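Local coordinates for protein Lv-ranaspumin (Lv-RSN-1) (Leptodactylus vastus, PDB 4K82) that probably acts as a surfactant that lowers surface tension and helps to form and stabilise the frog's foam nest, at residues 14-17 / 18-22. Numbering follows the deposited sequence.
Sequences PGTA and CLTKA
Thr-16 and Thr-20 meet one turn apart near the start of helix 14-24, the first modelled helix of this largely alpha-helical surfactant protein, where an ordinary i to i+4 backbone bond is doubled by a side-chain hydroxyl. Thr-20 N donates to Thr-16 O at 2.9 Å. Thr-20 OG1 gives a second bond to Thr-16 O at 2.7 Å. The hydroxyl stands above the carbonyl plane, 35° out of it, while the amide reaches the same oxygen from the opposite face, so two donors grip one acceptor. Thr-20 can do this because OG1 lies anti to its own carbonyl carbon (chi1 -61°), swung back toward the preceding turn; threonine thus settles its polar group within the helix. A valine here, with no hydroxyl, would probably leave Thr-16 O with the amide as its one donor from this residue.

The packed side belongs to Leu-19, buried against Leu-96 and Leu-99 of helix 89-102 and Leu-29 of helix 29-42; its branched chain suits a hydrophobic seam between helices. One turn earlier the buried Gly-15, which adds no side-chain bulk, accepts from Leu-19 N through its O at 3.0 Å. Pro-14 lacks an amide hydrogen, no loss in the first turn, where no carbonyl lies four residues earlier in the helix to receive one, and its O accepts from Cys-18 N. Asp-75 receives a hydrogen bond from Thr-16 N, and Cys-18 pins the helix covalently through its disulfide to Cys-67.

The solvent side is looser: Ala-17 offers just a methyl there, and the long chain of Lys-21 bends at its last two torsions, its ammonium forming a salt bridge with Asp-25. The bond between this exposed pair is a backbone one, from Lys-21 N to Ala-17 O at 3.1 Å, with an N-H...O angle of 164°.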
loop_
_atom_site.group_PDB
_atom_site.type_symbol
_atom_site.label_atom_id
_atom_site.label_comp_id
_atom_site.label_asym_id
_atom_site.label_seq_id
_atom_site.Cartn_x
_atom_site.Cartn_y
_atom_site.Cartn_z
ATOM N N PRO A 14 10.255 -17.282 18.187
ATOM C CA PRO A 14 9.983 -17.898 16.883
ATOM C C PRO A 14 9.241 -16.984 15.896
ATOM O O PRO A 14 9.535 -17.016 14.702
ATOM C CB PRO A 14 9.122 -19.122 17.236
ATOM C CG PRO A 14 8.660 -18.902 18.636
ATOM C CD PRO A 14 9.725 -18.092 19.298
ATOM N N GLY A 15 8.294 -16.190 16.384
ATOM C CA GLY A 15 7.574 -15.261 15.526
ATOM C C GLY A 15 8.440 -14.139 14.984
ATOM O O GLY A 15 8.393 -13.823 13.792
ATOM N N THR A 16 9.219 -13.521 15.864
ATOM C CA THR A 16 10.139 -12.464 15.467
ATOM C C THR A 16 11.251 -12.995 14.575
ATOM O O THR A 16 11.693 -12.325 13.640
ATOM C CB THR A 16 10.764 -11.784 16.705
ATOM O OG1 THR A 16 9.722 -11.299 17.562
ATOM C CG2 THR A 16 11.655 -10.623 16.290
ATOM N N ALA A 17 11.701 -14.211 14.873
ATOM C CA ALA A 17 12.722 -14.858 14.069
ATOM C C ALA A 17 12.227 -15.045 12.641
ATOM O O ALA A 17 12.937 -14.746 11.680
ATOM C CB ALA A 17 13.092 -16.202 14.673
ATOM N N CYS A 18 11.005 -15.550 12.517
ATOM C CA CYS A 18 10.423 -15.841 11.216
ATOM C C CYS A 18 10.251 -14.548 10.420
ATOM O O CYS A 18 10.540 -14.498 9.221
ATOM C CB CYS A 18 9.077 -16.547 11.392
ATOM S SG CYS A 18 8.183 -16.895 9.855
ATOM N N LEU A 19 9.777 -13.512 11.103
ATOM C CA LEU A 19 9.572 -12.210 10.484
ATOM C C LEU A 19 10.895 -11.639 9.988
ATOM O O LEU A 19 10.986 -11.138 8.867
ATOM C CB LEU A 19 8.932 -11.242 11.483
ATOM C CG LEU A 19 8.726 -9.826 10.964
ATOM C CD1 LEU A 19 7.802 -9.852 9.743
ATOM C CD2 LEU A 19 8.159 -8.954 12.070
ATOM N N THR A 20 11.916 -11.719 10.839
ATOM C CA THR A 20 13.260 -11.242 10.512
ATOM C C THR A 20 13.784 -11.837 9.203
ATOM O O THR A 20 14.265 -11.120 8.321
ATOM C CB THR A 20 14.250 -11.580 11.652
ATOM O OG1 THR A 20 13.833 -10.931 12.858
ATOM C CG2 THR A 20 15.651 -11.133 11.301
ATOM N N LYS A 21 13.681 -13.154 9.076
ATOM C CA LYS A 21 14.151 -13.819 7.872
ATOM C C LYS A 21 13.269 -13.456 6.680
ATOM O O LYS A 21 13.762 -13.214 5.572
ATOM C CB LYS A 21 14.178 -15.336 8.073
ATOM C CG LYS A 21 14.970 -16.073 6.999
ATOM C CD LYS A 21 14.735 -17.574 7.047
ATOM C CE LYS A 21 13.273 -17.914 6.785
ATOM N NZ LYS A 21 12.675 -17.126 5.657
ATOM N N ALA A 22 11.960 -13.411 6.919
ATOM C CA ALA A 22 10.996 -13.132 5.864
ATOM C C ALA A 22 11.244 -11.773 5.200
ATOM O O ALA A 22 11.040 -11.619 3.997
ATOM C CB ALA A 22 9.581 -13.208 6.412
#